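Local coordinates for protein dermonecrotic toxin (Pasteurella multocida, PDB 2EBF) that acts as a mitogenic, bone-resorbing toxin associated with severe atrophic rhinitis in pigs, its C-terminal region carrying a thiol protease-like catalytic triad, at residues T651-M665 / L729-L742. Residues are numbered along the deposited sequence; the frame is centred on the assembly and turned at random.
Sequences TWWRREGGMEFSHQM and LALFMPPLFTKPRL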
# COMPACT_ATOMS: atom_id res chain seq x y z
N THR A 651 16.21 -4.41 27.57
CA THR A 651 15.77 -5.60 28.30
C THR A 651 15.54 -6.73 27.31
O THR A 651 15.21 -6.49 26.15
CB THR A 651 14.51 -5.31 29.14
OG1 THR A 651 14.16 -6.47 29.91
CG2 THR A 651 13.32 -4.88 28.26
N TRP A 652 15.70 -7.97 27.76
CA TRP A 652 15.66 -9.11 26.85
C TRP A 652 15.31 -10.38 27.61
O TRP A 652 15.18 -10.36 28.83
CB TRP A 652 17.01 -9.27 26.09
CG TRP A 652 18.19 -9.61 26.98
CD1 TRP A 652 18.61 -10.86 27.35
CD2 TRP A 652 19.09 -8.68 27.59
NE1 TRP A 652 19.71 -10.76 28.17
CE2 TRP A 652 20.03 -9.44 28.34
CE3 TRP A 652 19.18 -7.28 27.61
CZ2 TRP A 652 21.05 -8.84 29.08
CZ3 TRP A 652 20.21 -6.68 28.35
CH2 TRP A 652 21.13 -7.47 29.07
N TRP A 653 15.16 -11.47 26.87
CA TRP A 653 14.84 -12.76 27.48
C TRP A 653 16.07 -13.63 27.50
O TRP A 653 16.93 -13.57 26.60
CB TRP A 653 13.71 -13.48 26.73
CG TRP A 653 12.48 -12.67 26.55
CD1 TRP A 653 12.03 -12.12 25.38
CD2 TRP A 653 11.54 -12.26 27.57
NE1 TRP A 653 10.88 -11.42 25.60
CE2 TRP A 653 10.55 -11.49 26.93
CE3 TRP A 653 11.43 -12.50 28.95
CZ2 TRP A 653 9.45 -10.94 27.61
CZ3 TRP A 653 10.34 -11.94 29.64
CH2 TRP A 653 9.37 -11.16 28.97
N ARG A 654 16.16 -14.46 28.53
CA ARG A 654 17.28 -15.39 28.66
C ARG A 654 16.77 -16.78 29.04
O ARG A 654 15.94 -16.91 29.95
CB ARG A 654 18.27 -14.89 29.72
CG ARG A 654 19.57 -15.69 29.79
CD ARG A 654 19.89 -16.06 31.22
NE ARG A 654 20.78 -15.11 31.85
CZ ARG A 654 20.94 -14.98 33.17
NH1 ARG A 654 20.26 -15.72 34.04
NH2 ARG A 654 21.80 -14.07 33.61
N ARG A 655 17.24 -17.80 28.33
CA ARG A 655 16.86 -19.18 28.64
C ARG A 655 17.29 -19.53 30.05
O ARG A 655 18.43 -19.24 30.45
CB ARG A 655 17.47 -20.15 27.61
CG ARG A 655 17.35 -21.65 27.94
CD ARG A 655 15.89 -22.09 28.08
NE ARG A 655 15.64 -23.49 27.71
CZ ARG A 655 15.87 -24.54 28.49
NH1 ARG A 655 16.40 -24.41 29.70
NH2 ARG A 655 15.59 -25.76 28.04
N GLU A 656 16.37 -20.09 30.82
CA GLU A 656 16.65 -20.59 32.17
C GLU A 656 16.37 -22.09 32.24
O GLU A 656 15.67 -22.62 31.39
CB GLU A 656 15.81 -19.86 33.24
CG GLU A 656 16.08 -18.36 33.38
CD GLU A 656 17.50 -18.00 33.83
OE1 GLU A 656 17.91 -16.84 33.59
OE2 GLU A 656 18.22 -18.86 34.42
N GLY A 657 16.91 -22.75 33.26
CA GLY A 657 16.65 -24.17 33.50
C GLY A 657 15.19 -24.55 33.40
O GLY A 657 14.30 -23.75 33.74
N GLY A 658 14.93 -25.76 32.90
CA GLY A 658 13.56 -26.27 32.74
C GLY A 658 12.66 -25.46 31.83
O GLY A 658 11.49 -25.25 32.14
N MET A 659 13.22 -24.98 30.71
CA MET A 659 12.48 -24.32 29.63
C MET A 659 11.80 -22.98 30.00
O MET A 659 10.90 -22.51 29.30
CB MET A 659 11.49 -25.31 28.98
CG MET A 659 11.04 -24.95 27.56
SD MET A 659 12.37 -25.06 26.33
CE MET A 659 11.39 -25.03 24.82
N GLU A 660 12.24 -22.38 31.10
CA GLU A 660 11.76 -21.05 31.48
C GLU A 660 12.59 -20.00 30.76
O GLU A 660 13.68 -20.30 30.26
CB GLU A 660 11.87 -20.85 32.99
CG GLU A 660 10.99 -21.75 33.83
CD GLU A 660 10.77 -21.17 35.22
OE1 GLU A 660 9.91 -20.27 35.36
OE2 GLU A 660 11.45 -21.63 36.18
N PHE A 661 12.07 -18.78 30.69
CA PHE A 661 12.83 -17.62 30.21
C PHE A 661 12.73 -16.51 31.26
O PHE A 661 11.63 -16.20 31.73
CB PHE A 661 12.31 -17.13 28.85
CG PHE A 661 12.69 -18.03 27.70
CD1 PHE A 661 13.83 -17.77 26.95
CD2 PHE A 661 11.91 -19.14 27.39
CE1 PHE A 661 14.19 -18.63 25.89
CE2 PHE A 661 12.26 -19.99 26.34
CZ PHE A 661 13.40 -19.74 25.58
N SER A 662 13.87 -15.95 31.64
CA SER A 662 13.90 -14.81 32.55
C SER A 662 14.02 -13.53 31.73
O SER A 662 14.41 -13.58 30.56
CB SER A 662 15.06 -14.90 33.54
OG SER A 662 16.31 -14.96 32.87
N HIS A 663 13.65 -12.40 32.34
CA HIS A 663 13.98 -11.09 31.76
C HIS A 663 15.32 -10.62 32.36
O HIS A 663 15.59 -10.83 33.55
CB HIS A 663 12.85 -10.08 32.01
CG HIS A 663 12.76 -9.61 33.43
ND1 HIS A 663 12.21 -10.38 34.44
CD2 HIS A 663 13.12 -8.44 34.01
CE1 HIS A 663 12.26 -9.72 35.58
NE2 HIS A 663 12.81 -8.53 35.35
N GLN A 664 16.16 -10.01 31.52
CA GLN A 664 17.45 -9.48 31.93
C GLN A 664 17.50 -8.06 31.37
O GLN A 664 16.95 -7.80 30.31
CB GLN A 664 18.61 -10.30 31.34
CG GLN A 664 18.63 -11.80 31.73
CD GLN A 664 18.85 -12.05 33.22
OE1 GLN A 664 18.16 -12.87 33.84
NE2 GLN A 664 19.81 -11.34 33.81
N MET A 665 18.15 -7.14 32.09
CA MET A 665 18.17 -5.75 31.63
C MET A 665 19.46 -4.99 31.93
O MET A 665 20.33 -5.45 32.69
CB MET A 665 16.94 -4.98 32.16
CG MET A 665 17.04 -4.50 33.62
SD MET A 665 17.38 -5.75 34.88
CE MET A 665 15.91 -6.77 34.75
N LEU A 729 13.68 -0.28 36.83
CA LEU A 729 14.73 -1.07 36.19
C LEU A 729 14.51 -2.58 36.40
O LEU A 729 14.51 -3.33 35.43
CB LEU A 729 16.11 -0.67 36.73
CG LEU A 729 17.30 -1.42 36.13
CD1 LEU A 729 17.51 -1.05 34.66
CD2 LEU A 729 18.54 -1.13 36.96
N ALA A 730 14.35 -2.99 37.66
CA ALA A 730 14.34 -4.43 38.03
C ALA A 730 13.27 -5.26 37.31
O ALA A 730 13.49 -6.45 36.99
CB ALA A 730 14.20 -4.58 39.55
N LEU A 731 12.12 -4.64 37.07
CA LEU A 731 10.98 -5.30 36.43
C LEU A 731 10.74 -4.85 34.98
O LEU A 731 9.71 -5.17 34.38
CB LEU A 731 9.72 -5.13 37.30
CG LEU A 731 9.72 -5.96 38.59
CD1 LEU A 731 8.54 -5.60 39.48
CD2 LEU A 731 9.69 -7.45 38.26
N PHE A 732 11.71 -4.13 34.41
CA PHE A 732 11.69 -3.73 33.00
C PHE A 732 11.89 -4.95 32.10
O PHE A 732 12.95 -5.59 32.12
CB PHE A 732 12.75 -2.66 32.70
CG PHE A 732 12.80 -2.21 31.25
CD1 PHE A 732 11.62 -1.91 30.54
CD2 PHE A 732 14.02 -2.06 30.61
CE1 PHE A 732 11.67 -1.49 29.21
CE2 PHE A 732 14.08 -1.64 29.28
CZ PHE A 732 12.90 -1.34 28.58
N MET A 733 10.86 -5.28 31.33
CA MET A 733 10.90 -6.47 30.47
C MET A 733 10.33 -6.19 29.09
O MET A 733 9.59 -5.23 28.92
CB MET A 733 10.22 -7.69 31.14
CG MET A 733 8.82 -7.49 31.66
SD MET A 733 8.22 -8.93 32.62
CE MET A 733 9.00 -8.70 34.22
N PRO A 734 10.73 -7.00 28.08
CA PRO A 734 10.22 -6.77 26.73
C PRO A 734 8.70 -6.95 26.67
O PRO A 734 8.11 -7.52 27.60
CB PRO A 734 10.90 -7.88 25.90
CG PRO A 734 12.14 -8.26 26.70
CD PRO A 734 11.66 -8.15 28.13
N PRO A 735 8.06 -6.43 25.59
CA PRO A 735 6.64 -6.70 25.40
C PRO A 735 6.37 -8.20 25.54
O PRO A 735 7.15 -9.03 25.04
CB PRO A 735 6.39 -6.23 23.97
CG PRO A 735 7.33 -5.06 23.83
CD PRO A 735 8.59 -5.57 24.52
N LEU A 736 5.31 -8.53 26.25
CA LEU A 736 5.06 -9.93 26.64
C LEU A 736 4.78 -10.89 25.49
O LEU A 736 5.09 -12.08 25.60
CB LEU A 736 3.97 -10.00 27.71
CG LEU A 736 4.32 -9.35 29.06
CD1 LEU A 736 3.17 -9.51 30.03
CD2 LEU A 736 5.66 -9.88 29.65
N PHE A 737 4.24 -10.38 24.38
CA PHE A 737 4.04 -11.23 23.19
C PHE A 737 5.36 -11.75 22.61
O PHE A 737 5.35 -12.72 21.84
CB PHE A 737 3.20 -10.51 22.11
CG PHE A 737 4.01 -9.64 21.18
CD1 PHE A 737 4.48 -10.13 19.95
CD2 PHE A 737 4.29 -8.32 21.52
CE1 PHE A 737 5.22 -9.31 19.09
CE2 PHE A 737 5.03 -7.49 20.68
CZ PHE A 737 5.49 -7.98 19.46
N THR A 738 6.48 -11.15 23.02
CA THR A 738 7.81 -11.59 22.57
C THR A 738 8.48 -12.61 23.48
O THR A 738 9.53 -13.15 23.12
CB THR A 738 8.80 -10.41 22.34
OG1 THR A 738 9.16 -9.83 23.60
CG2 THR A 738 8.18 -9.33 21.42
N LYS A 739 7.93 -12.87 24.67
CA LYS A 739 8.47 -13.96 25.48
C LYS A 739 8.36 -15.27 24.67
O LYS A 739 7.29 -15.62 24.20
CB LYS A 739 7.78 -14.07 26.86
CG LYS A 739 8.37 -15.17 27.74
CD LYS A 739 8.10 -14.96 29.22
CE LYS A 739 8.57 -16.16 30.02
NZ LYS A 739 8.23 -16.04 31.47
N PRO A 740 9.50 -15.95 24.45
CA PRO A 740 9.51 -17.10 23.54
C PRO A 740 8.50 -18.18 23.88
O PRO A 740 8.38 -18.57 25.04
CB PRO A 740 10.95 -17.61 23.65
CG PRO A 740 11.75 -16.37 23.95
CD PRO A 740 10.86 -15.65 24.95
N ARG A 741 7.78 -18.64 22.86
CA ARG A 741 6.72 -19.61 23.03
C ARG A 741 6.94 -20.81 22.15
O ARG A 741 7.45 -20.69 21.03
CB ARG A 741 5.38 -19.00 22.61
CG ARG A 741 4.73 -18.11 23.61
CD ARG A 741 3.44 -17.57 23.00
NE ARG A 741 3.67 -16.34 22.24
CZ ARG A 741 2.71 -15.58 21.74
NH1 ARG A 741 1.43 -15.93 21.88
NH2 ARG A 741 3.03 -14.47 21.08
N LEU A 742 6.51 -21.97 22.64
CA LEU A 742 6.37 -23.16 21.81
C LEU A 742 5.18 -22.96 20.87
O LEU A 742 4.26 -22.17 21.15
CB LEU A 742 6.16 -24.41 22.66
CG LEU A 742 7.35 -24.92 23.47
CD1 LEU A 742 6.87 -25.80 24.63
CD2 LEU A 742 8.35 -25.67 22.59
O HOH W 1 10.03 -14.39 32.86
O HOH W 2 9.40 -18.72 31.79
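Thr651 meets Phe732 twice, an economical example of one small side chain serving two purposes. Its OG1, anti to the backbone N (chi1 -176°), donates to Phe732 O at 2.7 Å, from a position tilted out of the carbonyl plane, while CG2 sits over the centre of the Phe732 ring in a CH-pi contact. Two residues on, Trp653 is inserted edgewise into a fold of the 729-742 chain. Pro734 CD lies over the six-membered ring on one face; on the other, Lys739 CA and Pro740 CD cover the five-membered ring. In the plane of the indole, Trp653 NE1 gives a nearly straight hydrogen bond (174°) to Thr738 OG1 at 3.1 Å. Thr738 OG1 in turn donates to Pro735 O at 2.6 Å, and this carbonyl, also at the indole edge, accepts from Thr738 N as well.

Beyond the hairpin turn, the Phe661 ring takes Pro740 CB over one face and the Arg655 chain over the other. The extended Lys739 side chain reaches Phe661 O only weakly by its NZ, but two waters link this ammonium to the backbone N and O of Phe661. His663 NE2 donates in its ring plane to Ala730 O at 2.7 Å, near the end of helix 726-730, and the methyl Met733 CE lies over the centre of one imidazole face, 3.7 Å from the His663 centroid, a CH-pi contact. Met665 CG finally rests on Leu729 CD1 at 3.6 Å. The whole is a beta hairpin with a type I' turn, formed by two neighbouring inner strands of the C3 region's six-stranded antiparallel sheet, with the proline-rich C-terminal chain packed along it.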